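Local coordinates for protein thiamine-phosphate synthase (Pyrococcus furiosus, PDB 1XI3) that probably condenses a thiazole phosphate with a hydroxymethylpyrimidine diphosphate to form thiamine monophosphate, using magnesium as cofactor, at residues Lys26-Ser31 against Tyr56-Thr61; Glu152-Ile157 against Ile163-Ile168; Ser191-Ala196 against Glu204-Ile209. All blocks are in the same frame, centred on the assembly; numbering follows the deposited sequence. Where two conformers were deposited one is given.

Contact 1 of 3, residues Lys26-Ser31 against Tyr56-Thr61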
ATOM      1  N   LYS A  26      15.179   7.717  14.376  1.00 17.07           N
ATOM      2  CA  LYS A  26      16.412   7.179  13.808  1.00 15.19           C
ATOM      3  C   LYS A  26      16.140   6.573  12.467  1.00 15.02           C
ATOM      4  O   LYS A  26      15.072   6.020  12.267  1.00 13.53           O
ATOM      5  CB  LYS A  26      16.982   6.074  14.687  1.00 18.59           C
ATOM      6  CG  LYS A  26      17.708   6.526  15.926  1.00 27.92           C
ATOM      7  N   PRO A  27      17.087   6.658  11.542  1.00 16.75           N
ATOM      8  CA  PRO A  27      16.834   6.014  10.238  1.00 17.12           C
ATOM      9  C   PRO A  27      16.765   4.500  10.385  1.00 14.55           C
ATOM     10  O   PRO A  27      17.434   3.914  11.243  1.00 12.93           O
ATOM     11  CB  PRO A  27      18.037   6.429   9.380  1.00 19.98           C
ATOM     12  CG  PRO A  27      18.733   7.527  10.160  1.00 22.86           C
ATOM     13  CD  PRO A  27      18.387   7.361  11.581  1.00 21.28           C
ATOM     14  N   GLU A  28      16.023   3.873   9.494  1.00 14.51           N
ATOM     15  CA  GLU A  28      15.649   2.475   9.698  1.00 12.52           C
ATOM     16  C   GLU A  28      16.825   1.510   9.561  1.00 11.22           C
ATOM     17  O   GLU A  28      17.021   0.637  10.413  1.00 13.51           O
ATOM     18  CB  GLU A  28      14.560   2.083   8.709  1.00 13.20           C
ATOM     19  CG  GLU A  28      13.173   2.671   8.978  1.00 14.27           C
ATOM     20  CD  GLU A  28      12.810   3.857   8.119  1.00 16.20           C
ATOM     21  OE1 GLU A  28      13.623   4.274   7.276  1.00 22.05           O
ATOM     22  OE2 GLU A  28      11.669   4.377   8.310  1.00 14.55           O
ATOM     23  N   VAL A  29      17.616   1.668   8.489  1.00 12.73           N
ATOM     24  CA  VAL A  29      18.631   0.662   8.196  1.00 13.88           C
ATOM     25  C   VAL A  29      19.707   0.649   9.268  1.00 13.95           C
ATOM     26  O   VAL A  29      20.080  -0.428   9.771  1.00 15.76           O
ATOM     27  CB  VAL A  29      19.213   0.817   6.782  1.00 15.45           C
ATOM     28  CG1 VAL A  29      20.328  -0.201   6.555  1.00 16.35           C
ATOM     29  CG2 VAL A  29      18.106   0.610   5.740  1.00 14.85           C
ATOM     30  N   GLU A  30      20.198   1.835   9.616  1.00 15.34           N
ATOM     31  CA  GLU A  30      21.218   1.978  10.664  1.00 16.94           C
ATOM     32  C   GLU A  30      20.745   1.447  12.001  1.00 16.53           C
ATOM     33  O   GLU A  30      21.467   0.706  12.665  1.00 17.44           O
ATOM     34  CB  GLU A  30      21.556   3.450  10.873  1.00 18.24           C
ATOM     35  N   SER A  31      19.530   1.834  12.382  1.00 16.23           N
ATOM     36  CA  SER A  31      19.000   1.490  13.708  1.00 15.51           C
ATOM     37  C   SER A  31      18.626   0.005  13.822  1.00 12.00           C
ATOM     38  O   SER A  31      18.857  -0.647  14.853  1.00 13.62           O
ATOM     39  CB  SER A  31      17.841   2.428  14.084  1.00 16.04           C
ATOM     40  OG  SER A  31      16.715   2.176  13.293  1.00 15.07           O
ATOM     41  N   TYR A  56       9.735  -0.206  -0.462  1.00 11.23           N
ATOM     42  CA  TYR A  56      10.230  -1.413  -1.054  1.00 12.25           C
ATOM     43  C   TYR A  56      11.743  -1.494  -0.916  1.00 11.91           C
ATOM     44  O   TYR A  56      12.271  -2.524  -0.495  1.00 13.34           O
ATOM     45  CB  TYR A  56       9.828  -1.475  -2.526  1.00 11.70           C
ATOM     46  CG  TYR A  56      10.550  -2.543  -3.306  1.00 12.39           C
ATOM     47  CD1 TYR A  56      11.551  -2.216  -4.204  1.00 14.85           C
ATOM     48  CD2 TYR A  56      10.244  -3.856  -3.118  1.00 14.44           C
ATOM     49  CE1 TYR A  56      12.247  -3.206  -4.868  1.00 17.47           C
ATOM     50  CE2 TYR A  56      10.934  -4.869  -3.807  1.00 15.97           C
ATOM     51  CZ  TYR A  56      11.892  -4.520  -4.678  1.00 17.75           C
ATOM     52  OH  TYR A  56      12.553  -5.536  -5.333  1.00 21.24           O
ATOM     53  N   GLU A  57      12.449  -0.419  -1.250  1.00 13.65           N
ATOM     54  CA  GLU A  57      13.929  -0.462  -1.179  1.00 14.60           C
ATOM     55  C   GLU A  57      14.442  -0.681   0.244  1.00 12.00           C
ATOM     56  O   GLU A  57      15.354  -1.483   0.476  1.00 13.14           O
ATOM     57  CB  GLU A  57      14.517   0.804  -1.759  1.00 16.71           C
ATOM     58  CG  GLU A  57      14.382   0.879  -3.273  1.00 21.95           C
ATOM     59  CD  GLU A  57      14.641   2.276  -3.847  1.00 28.75           C
ATOM     60  OE1 GLU A  57      14.754   3.270  -3.071  1.00 37.40           O
ATOM     61  OE2 GLU A  57      14.699   2.396  -5.102  1.00 33.11           O
ATOM     62  N   ILE A  58      13.861   0.050   1.199  1.00 12.09           N
ATOM     63  CA  ILE A  58      14.239  -0.121   2.615  1.00 12.33           C
ATOM     64  C   ILE A  58      13.847  -1.542   3.088  1.00 10.88           C
ATOM     65  O   ILE A  58      14.588  -2.231   3.827  1.00 10.83           O
ATOM     66  CB  ILE A  58      13.611   0.987   3.479  1.00 11.96           C
ATOM     67  CG1 ILE A  58      14.180   2.353   3.064  1.00 15.12           C
ATOM     68  CG2 ILE A  58      13.872   0.702   4.984  1.00 12.40           C
ATOM     69  CD1 ILE A  58      13.552   3.490   3.794  1.00 16.35           C
ATOM     70  N   GLY A  59      12.672  -1.978   2.676  1.00 11.03           N
ATOM     71  CA  GLY A  59      12.196  -3.295   3.061  1.00  8.95           C
ATOM     72  C   GLY A  59      13.120  -4.421   2.608  1.00  9.63           C
ATOM     73  O   GLY A  59      13.320  -5.410   3.311  1.00 10.99           O
ATOM     74  N   LYS A  60      13.636  -4.283   1.387  1.00 11.32           N
ATOM     75  CA  LYS A  60      14.527  -5.293   0.854  1.00 13.94           C
ATOM     76  C   LYS A  60      15.786  -5.365   1.733  1.00 12.23           C
ATOM     77  O   LYS A  60      16.254  -6.465   2.078  1.00 13.50           O
ATOM     78  CB  LYS A  60      14.863  -4.974  -0.590  1.00 14.30           C
ATOM     79  CG  LYS A  60      13.704  -5.159  -1.549  1.00 20.22           C
ATOM     80  CD  LYS A  60      13.701  -6.522  -2.154  1.00 26.80           C
ATOM     81  N   THR A  61      16.321  -4.206   2.091  1.00 11.74           N
ATOM     82  CA  THR A  61      17.506  -4.164   2.955  1.00 12.64           C
ATOM     83  C   THR A  61      17.235  -4.776   4.334  1.00 11.94           C
ATOM     84  O   THR A  61      18.000  -5.573   4.842  1.00 12.40           O
ATOM     85  CB  THR A  61      18.043  -2.735   3.095  1.00 14.60           C
ATOM     86  OG1 THR A  61      18.405  -2.254   1.791  1.00 14.65           O
ATOM     87  CG2 THR A  61      19.298  -2.729   3.999  1.00 15.78           C
TER
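Ile58 and Val29 face each other where two neighbouring helices meet, and the contact is mostly one of methyl groups. Val29 straddles Thr61: its CG1 lies 3.7 Å from Thr61 CG2 and its CG2 3.9 Å from the same methyl, the two side chains crossing at about a right angle. Thr61 can offer carbon here because CG2 is the branch lying anti to its own backbone N, with OG1 anti to the carbonyl carbon. Ile58 CG2 adds a looser touch, 4.3 Å from Val29 CG2, and comes within 4.0 Å of Glu28 CB.

The polar element at this interface is Glu28. Its chain turns about the CB-CG bond (chi2 101°), carrying the carboxylate across Ile58 so that Glu28 OE1 rests 3.6 Å from Ile58 CD1. OE2 forms a salt bridge to Arg23, a residue that Ile58 also touches, and OE1 too is hydrogen-bonded outside the two segments.

At the start of helix 28-37, Pro27, the N-cap residue, accepts from Ser31 twice. Ser31 N and Ser31 OG reach Pro27 O from opposite faces of the carbonyl plane; the hydroxyl bond, Ser31 OG to Pro27 O, is 2.8 Å.

Helices 28-37 and 52-68 follow the first and second strands of the barrel, and side-by-side packing of successive helices around the outside is a hallmark of the (beta/alpha)8, or TIM-barrel, fold.

Contact 2 of 3, residues Glu152-Ile157 against Ile163-Ile168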
ATOM      1  N   GLU A 152      -3.757  -4.582  33.854  1.00 20.17           N
ATOM      2  CA  GLU A 152      -4.920  -5.446  34.042  1.00 22.02           C
ATOM      3  C   GLU A 152      -5.608  -5.847  32.742  1.00 16.17           C
ATOM      4  O   GLU A 152      -6.037  -6.983  32.568  1.00 17.76           O
ATOM      5  CB  GLU A 152      -5.962  -4.769  34.956  1.00 24.39           C
ATOM      6  CG  GLU A 152      -5.547  -4.751  36.416  1.00 31.20           C
ATOM      7  CD  GLU A 152      -6.690  -4.373  37.339  1.00 33.70           C
ATOM      8  OE1 GLU A 152      -7.853  -4.331  36.853  1.00 36.67           O
ATOM      9  OE2 GLU A 152      -6.414  -4.128  38.543  1.00 38.86           O
ATOM     10  N   GLY A 153      -5.731  -4.897  31.819  1.00 20.01           N
ATOM     11  CA  GLY A 153      -6.350  -5.178  30.539  1.00 18.44           C
ATOM     12  C   GLY A 153      -5.475  -6.082  29.704  1.00 14.73           C
ATOM     13  O   GLY A 153      -5.971  -7.005  29.068  1.00 16.90           O
ATOM     14  N   LEU A 154      -4.179  -5.819  29.749  1.00 14.90           N
ATOM     15  CA  LEU A 154      -3.218  -6.740  29.100  1.00 14.33           C
ATOM     16  C   LEU A 154      -3.353  -8.167  29.658  1.00 15.01           C
ATOM     17  O   LEU A 154      -3.458  -9.112  28.908  1.00 16.30           O
ATOM     18  CB  LEU A 154      -1.811  -6.208  29.281  1.00 15.85           C
ATOM     19  CG  LEU A 154      -0.699  -7.053  28.646  1.00 13.46           C
ATOM     20  CD1 LEU A 154      -0.969  -7.214  27.102  1.00 13.80           C
ATOM     21  CD2 LEU A 154       0.608  -6.432  28.918  1.00 15.22           C
ATOM     22  N   ARG A 155      -3.329  -8.327  30.993  1.00 18.53           N
ATOM     23  CA  ARG A 155      -3.484  -9.666  31.600  1.00 16.45           C
ATOM     24  C   ARG A 155      -4.761 -10.357  31.180  1.00 16.25           C
ATOM     25  O   ARG A 155      -4.784 -11.547  30.893  1.00 17.23           O
ATOM     26  CB  ARG A 155      -3.403  -9.551  33.138  1.00 18.19           C
ATOM     27  CG  ARG A 155      -3.612 -10.808  33.914  1.00 19.25           C
ATOM     28  CD  ARG A 155      -2.594 -11.895  33.626  1.00 21.02           C
ATOM     29  NE  ARG A 155      -3.025 -13.186  34.180  1.00 21.86           N
ATOM     30  CZ  ARG A 155      -2.438 -14.349  33.919  1.00 24.87           C
ATOM     31  NH1 ARG A 155      -1.363 -14.420  33.122  1.00 23.61           N
ATOM     32  NH2 ARG A 155      -2.922 -15.464  34.456  1.00 25.44           N
ATOM     33  N   LYS A 156      -5.857  -9.606  31.114  1.00 17.40           N
ATOM     34  CA  LYS A 156      -7.100 -10.202  30.734  1.00 17.98           C
ATOM     35  C   LYS A 156      -7.055 -10.738  29.323  1.00 16.51           C
ATOM     36  O   LYS A 156      -7.586 -11.799  29.048  1.00 16.89           O
ATOM     37  CB  LYS A 156      -8.232  -9.188  30.913  1.00 21.24           C
ATOM     38  CG  LYS A 156      -9.610  -9.739  30.618  1.00 26.47           C
ATOM     39  CD  LYS A 156     -10.140 -10.726  31.627  1.00 28.19           C
ATOM     40  CE  LYS A 156     -11.605 -11.082  31.281  1.00 30.78           C
ATOM     41  NZ  LYS A 156     -12.064 -12.326  31.937  1.00 34.30           N
ATOM     42  N   ILE A 157      -6.377 -10.018  28.428  1.00 16.44           N
ATOM     43  CA  ILE A 157      -6.243 -10.483  27.063  1.00 16.71           C
ATOM     44  C   ILE A 157      -5.433 -11.821  27.073  1.00 14.14           C
ATOM     45  O   ILE A 157      -5.817 -12.782  26.441  1.00 16.04           O
ATOM     46  CB  ILE A 157      -5.645  -9.394  26.147  1.00 16.73           C
ATOM     47  CG1 ILE A 157      -6.740  -8.352  25.811  1.00 15.91           C
ATOM     48  CG2 ILE A 157      -5.143  -9.995  24.831  1.00 16.60           C
ATOM     49  CD1 ILE A 157      -6.208  -6.997  25.395  1.00 17.75           C
ATOM     50  N   ILE A 163      -3.594 -17.596  21.118  1.00 19.08           N
ATOM     51  CA  ILE A 163      -2.487 -17.190  20.250  1.00 16.41           C
ATOM     52  C   ILE A 163      -1.492 -16.286  21.006  1.00 14.11           C
ATOM     53  O   ILE A 163      -1.818 -15.705  22.060  1.00 17.33           O
ATOM     54  CB  ILE A 163      -2.972 -16.443  18.973  1.00 15.24           C
ATOM     55  CG1 ILE A 163      -3.872 -15.225  19.315  1.00 15.33           C
ATOM     56  CG2 ILE A 163      -3.714 -17.393  18.037  1.00 18.88           C
ATOM     57  CD1 ILE A 163      -4.206 -14.340  18.161  1.00 13.41           C
ATOM     58  N   PRO A 164      -0.234 -16.195  20.502  1.00 14.78           N
ATOM     59  CA  PRO A 164       0.726 -15.356  21.166  1.00 14.33           C
ATOM     60  C   PRO A 164       0.319 -13.900  21.266  1.00 13.36           C
ATOM     61  O   PRO A 164      -0.336 -13.375  20.361  1.00 14.67           O
ATOM     62  CB  PRO A 164       1.967 -15.472  20.305  1.00 14.13           C
ATOM     63  CG  PRO A 164       1.811 -16.779  19.597  1.00 14.79           C
ATOM     64  CD  PRO A 164       0.359 -16.917  19.368  1.00 15.44           C
ATOM     65  N   VAL A 165       0.720 -13.300  22.369  1.00 11.44           N
ATOM     66  CA  VAL A 165       0.430 -11.885  22.660  1.00 13.91           C
ATOM     67  C   VAL A 165       1.743 -11.150  22.911  1.00 14.80           C
ATOM     68  O   VAL A 165       2.535 -11.551  23.780  1.00 14.34           O
ATOM     69  CB  VAL A 165      -0.499 -11.739  23.890  1.00 13.74           C
ATOM     70  CG1 VAL A 165      -0.781 -10.243  24.170  1.00 16.40           C
ATOM     71  CG2 VAL A 165      -1.762 -12.563  23.717  1.00 15.25           C
ATOM     72  N   VAL A 166       1.967 -10.073  22.140  1.00 11.77           N
ATOM     73  CA  VAL A 166       3.066  -9.151  22.336  1.00 12.17           C
ATOM     74  C   VAL A 166       2.488  -7.866  22.934  1.00 14.27           C
ATOM     75  O   VAL A 166       1.566  -7.268  22.364  1.00 13.52           O
ATOM     76  CB  VAL A 166       3.767  -8.840  21.014  1.00 14.59           C
ATOM     77  CG1 VAL A 166       4.897  -7.897  21.233  1.00 16.12           C
ATOM     78  CG2 VAL A 166       4.272 -10.143  20.375  1.00 16.76           C
ATOM     79  N   ALA A 167       2.983  -7.465  24.099  1.00 13.70           N
ATOM     80  CA  ALA A 167       2.553  -6.195  24.719  1.00 13.04           C
ATOM     81  C   ALA A 167       3.176  -5.043  23.963  1.00 12.80           C
ATOM     82  O   ALA A 167       4.324  -5.147  23.529  1.00 12.16           O
ATOM     83  CB  ALA A 167       3.022  -6.131  26.177  1.00 14.67           C
ATOM     84  N   ILE A 168       2.459  -3.906  23.857  1.00 11.96           N
ATOM     85  CA  ILE A 168       3.008  -2.745  23.239  1.00 12.76           C
ATOM     86  C   ILE A 168       2.498  -1.473  23.917  1.00 13.58           C
ATOM     87  O   ILE A 168       1.353  -1.437  24.391  1.00 13.54           O
ATOM     88  CB  ILE A 168       2.687  -2.706  21.699  1.00 13.23           C
ATOM     89  CG1 ILE A 168       3.500  -1.598  21.030  1.00 13.58           C
ATOM     90  CG2 ILE A 168       1.201  -2.591  21.455  1.00 14.70           C
ATOM     91  CD1 ILE A 168       3.480  -1.589  19.535  1.00 15.24           C
TER
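Leu154 reaches from its helix to the strand with its two methyls serving two different residues, Ala167 and Val165. Leu154 CB leaves the helix toward the sheet but is still 5.7 Å from Ala167 CB. CG stands anti to the backbone N (chi1 -179°), and from Leu154 CG the gap to Ala167 CB has closed to 4.6 Å. The second torsion (chi2 57°) then splits the tip, setting CD2 nearly anti to CA, and so farthest out, and turning CD1 aside. Leu154 CD2 meets Ala167 CB at 3.7 Å, the closest approach between the two segments, while Leu154 CD1 points along the strand toward Val165, 4.2 Å from its CG1.

Val165 is forked in turn. Its CG1 receives Leu154, and Val165 CG2 lies 4.4 Å from Ile157 CG2, one helical turn further on, a looser contact. The match is one of periodicities: residues three apart on the helix meet residues two apart on the strand, while Val166 between them directs its side chain away, to the other face of the sheet. Helix and strand run nearly antiparallel (169°), their axes 10.0 Å apart at closest. No hydrogen bond crosses; the interface is wholly apolar and all four touching residues are buried.

Helix 150-160 is the return limb of a beta-alpha-beta crossover that leads from strand 131-135 to strand 165-168, and it lies over both: Leu154 also touches Ala134, and Ile157 touches Leu132. The strand bonds through its backbone to Leu132 and Ala134 on one flank and to Asp185 and Gly186 on the other. Val179 of helix 176-180 packs against both Leu154 and Ala167, so the next helix around the barrel shares the same hydrophobic layer.

Contact 3 of 3, residues Ser191-Ala196 against Glu204-Ile209. With SO4 (sulfate ion), chain C.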
ATOM      1  N   SER A 191      10.204   3.679  21.277  1.00 15.75           N
ATOM      2  CA  SER A 191      10.990   4.775  21.866  1.00 19.22           C
ATOM      3  C   SER A 191      12.137   4.296  22.749  1.00 19.57           C
ATOM      4  O   SER A 191      13.204   4.902  22.747  1.00 19.64           O
ATOM      5  CB  SER A 191      10.071   5.739  22.650  0.65 21.23           C
ATOM      6  OG  SER A 191       9.538   5.112  23.793  0.65 22.35           O
ATOM      7  N   ALA A 192      11.893   3.244  23.525  1.00 19.12           N
ATOM      8  CA  ALA A 192      12.927   2.688  24.409  1.00 19.54           C
ATOM      9  C   ALA A 192      14.228   2.333  23.681  1.00 21.04           C
ATOM     10  O   ALA A 192      15.334   2.404  24.270  1.00 22.61           O
ATOM     11  CB  ALA A 192      12.389   1.493  25.140  1.00 20.13           C
ATOM     12  N   VAL A 193      14.122   1.949  22.406  1.00 19.51           N
ATOM     13  CA  VAL A 193      15.287   1.540  21.641  1.00 19.04           C
ATOM     14  C   VAL A 193      15.670   2.624  20.638  1.00 18.53           C
ATOM     15  O   VAL A 193      16.824   3.083  20.592  1.00 18.97           O
ATOM     16  CB  VAL A 193      15.002   0.176  20.973  1.00 21.03           C
ATOM     17  CG1 VAL A 193      16.020  -0.142  19.922  1.00 21.40           C
ATOM     18  CG2 VAL A 193      14.964  -0.876  22.055  1.00 18.90           C
ATOM     19  N   MET A 194      14.693   3.066  19.857  1.00 17.57           N
ATOM     20  CA  MET A 194      14.952   4.015  18.777  1.00 18.85           C
ATOM     21  C   MET A 194      15.260   5.423  19.284  1.00 19.24           C
ATOM     22  O   MET A 194      15.907   6.198  18.586  1.00 21.22           O
ATOM     23  CB  MET A 194      13.766   4.048  17.807  1.00 19.49           C
ATOM     24  CG  MET A 194      13.548   2.735  17.094  1.00 21.04           C
ATOM     25  SD  MET A 194      14.847   2.418  15.871  1.00 19.27           S
ATOM     26  CE  MET A 194      14.743   0.639  15.592  1.00 15.66           C
ATOM     27  N   GLY A 195      14.772   5.729  20.486  1.00 19.15           N
ATOM     28  CA  GLY A 195      15.017   7.001  21.135  1.00 22.73           C
ATOM     29  C   GLY A 195      16.236   6.985  22.035  1.00 24.66           C
ATOM     30  O   GLY A 195      16.577   8.007  22.625  1.00 28.50           O
ATOM     31  N   ALA A 196      16.891   5.834  22.140  1.00 26.11           N
ATOM     32  CA  ALA A 196      18.082   5.673  22.977  1.00 25.88           C
ATOM     33  C   ALA A 196      19.288   6.261  22.287  1.00 27.17           C
ATOM     34  O   ALA A 196      19.369   6.271  21.067  1.00 22.81           O
ATOM     35  CB  ALA A 196      18.311   4.217  23.247  1.00 26.42           C
ATOM     36  N   GLU A 204      20.040  -4.695  24.046  1.00 22.35           N
ATOM     37  CA  GLU A 204      20.685  -5.695  24.900  1.00 23.93           C
ATOM     38  C   GLU A 204      20.065  -5.759  26.291  1.00 21.68           C
ATOM     39  O   GLU A 204      19.804  -6.853  26.807  1.00 22.55           O
ATOM     40  CB  GLU A 204      22.174  -5.408  25.058  1.00 27.37           C
ATOM     41  CG  GLU A 204      23.001  -5.848  23.879  1.00 30.32           C
ATOM     42  CD  GLU A 204      24.479  -5.550  24.076  1.00 34.97           C
ATOM     43  OE1 GLU A 204      25.128  -5.129  23.078  1.00 36.57           O
ATOM     44  OE2 GLU A 204      24.980  -5.760  25.236  1.00 39.02           O
ATOM     45  N   GLU A 205      19.840  -4.587  26.879  1.00 20.44           N
ATOM     46  CA  GLU A 205      19.244  -4.496  28.218  1.00 26.88           C
ATOM     47  C   GLU A 205      17.852  -5.107  28.258  1.00 24.62           C
ATOM     48  O   GLU A 205      17.503  -5.856  29.152  1.00 22.42           O
ATOM     49  CB  GLU A 205      19.116  -3.045  28.632  1.00 28.49           C
ATOM     50  CG  GLU A 205      20.433  -2.327  28.851  1.00 36.00           C
ATOM     51  CD  GLU A 205      20.249  -0.834  29.129  1.00 37.68           C
ATOM     52  OE1 GLU A 205      19.087  -0.353  29.175  1.00 38.02           O
ATOM     53  OE2 GLU A 205      21.282  -0.144  29.294  1.00 44.00           O
ATOM     54  N   LEU A 206      17.046  -4.776  27.262  1.00 20.37           N
ATOM     55  CA  LEU A 206      15.712  -5.309  27.201  1.00 18.82           C
ATOM     56  C   LEU A 206      15.735  -6.782  26.958  1.00 18.32           C
ATOM     57  O   LEU A 206      14.949  -7.514  27.539  1.00 19.68           O
ATOM     58  CB  LEU A 206      14.885  -4.564  26.123  1.00 19.21           C
ATOM     59  CG  LEU A 206      14.459  -3.173  26.584  1.00 18.79           C
ATOM     60  CD1 LEU A 206      14.094  -2.245  25.372  1.00 20.57           C
ATOM     61  CD2 LEU A 206      13.313  -3.234  27.572  1.00 22.24           C
ATOM     62  N   ARG A 207      16.625  -7.253  26.089  1.00 18.29           N
ATOM     63  CA  ARG A 207      16.679  -8.656  25.766  1.00 19.82           C
ATOM     64  C   ARG A 207      17.003  -9.486  27.008  1.00 20.88           C
ATOM     65  O   ARG A 207      16.456 -10.576  27.206  1.00 19.74           O
ATOM     66  CB  ARG A 207      17.731  -8.930  24.691  1.00 21.77           C
ATOM     67  CG  ARG A 207      17.877 -10.417  24.287  1.00 20.97           C
ATOM     68  CD  ARG A 207      16.625 -11.028  23.745  1.00 20.46           C
ATOM     69  NE  ARG A 207      16.761 -12.450  23.527  1.00 23.09           N
ATOM     70  CZ  ARG A 207      17.364 -13.031  22.483  1.00 24.24           C
ATOM     71  NH1 ARG A 207      17.851 -12.336  21.443  1.00 21.07           N
ATOM     72  NH2 ARG A 207      17.439 -14.356  22.450  1.00 25.08           N
ATOM     73  N   LYS A 208      17.915  -8.961  27.799  1.00 22.67           N
ATOM     74  CA  LYS A 208      18.312  -9.612  29.042  1.00 24.46           C
ATOM     75  C   LYS A 208      17.118  -9.730  29.976  1.00 24.32           C
ATOM     76  O   LYS A 208      16.856 -10.809  30.514  1.00 21.81           O
ATOM     77  CB  LYS A 208      19.413  -8.810  29.711  1.00 25.12           C
ATOM     78  CG  LYS A 208      20.048  -9.551  30.933  1.00 26.86           C
ATOM     79  CD  LYS A 208      21.316  -8.857  31.362  1.00 27.42           C
ATOM     80  N   ILE A 209      16.392  -8.620  30.134  1.00 21.60           N
ATOM     81  CA  ILE A 209      15.180  -8.591  30.968  1.00 24.27           C
ATOM     82  C   ILE A 209      14.191  -9.633  30.487  1.00 22.37           C
ATOM     83  O   ILE A 209      13.648 -10.409  31.255  1.00 20.46           O
ATOM     84  CB  ILE A 209      14.524  -7.183  31.023  1.00 22.03           C
ATOM     85  CG1 ILE A 209      15.456  -6.165  31.716  1.00 23.81           C
ATOM     86  CG2 ILE A 209      13.182  -7.243  31.750  1.00 23.48           C
ATOM     87  CD1 ILE A 209      14.966  -4.719  31.638  1.00 24.14           C
TER
HETATM   88  S   SO4 C 301       6.574   3.284  22.660  0.80 24.41           S
HETATM   89  O1  SO4 C 301       6.846   3.789  24.019  0.80 30.73           O
HETATM   90  O2  SO4 C 301       7.294   4.230  21.819  0.80 22.22           O
HETATM   91  O3  SO4 C 301       7.116   1.933  22.500  0.80 21.29           O
HETATM   92  O4  SO4 C 301       5.148   3.183  22.565  0.80 26.53           O
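Leu206 touches the short helix 191-194 with a single methyl group. Leu206 CD1 sits 3.7 Å from Val193 CG2 and 4.1 Å from Ala192 CB, the isopropyl of Val193 and the tip of Leu206 passing each other at a slant. In Leu206 the first torsion (chi1 -75°) puts CG anti to the carbonyl carbon, and the second (chi2 160°) extends CD1 to the tip. These are the apolar contacts between the two segments, small in extent but buried. The layer continues beyond them, with Leu17 and Ala176 against Leu206, and Val19 and Val199 against Val193.

Hydrogen bonding belongs to the N-terminal end of the short helix. Ser191 N donates to sulfate O2 at 3.0 Å, with an N-H...O angle of 157°. The hydroxyl lies near the same anion, Ser191 OG being 3.0 Å from sulfate O1 and 3.1 Å from sulfate O2, but which oxygen it bonds is not settled, and the side chain was modelled in two conformers. Ile190 N and Gly170 N also bond to the sulfate. Within the segment, Gly195 N closes a helical turn onto Ser191 O at 2.9 Å.

An anion held by backbone N-H groups at the start of the extra helix after the eighth strand, with a further N-H from Gly170 in the loop after strand 165-168, the seventh, matches the phosphate site of many TIM barrels. Gly170, Ile190 and Ser191 are predicted to bind the thiazole phosphate substrate, so the sulfate, probably from the crystallisation liquor, plausibly marks its phosphate. Polar and apolar roles are separated: N-H groups face the anion, probably aided by the helix dipole, while methyls of Ala192 and Val193 meet Leu206 of helix 199-214.

In the fold
The three contacts sample different layers of one barrel. Contact 2 is the fully buried one, a helix lying on its strand, whereas contact 1 joins two outer helices and is only partly buried; the two lie on opposite sides of the chain's centre, about 29 Å apart between centres. Contact 3 is again helix on helix and buried, but small, and it alone carries a bound anion. Contacts 1 and 3 adjoin: Ser31 OG lies 3.2 Å from Met194 SD, bringing the start of helix 28-37 against helix 191-194. Methyl packing is common to all three; polar chemistry appears at contact 1 as a carboxylate paired outside it, and at contact 3 as backbone N-H groups facing sulfate.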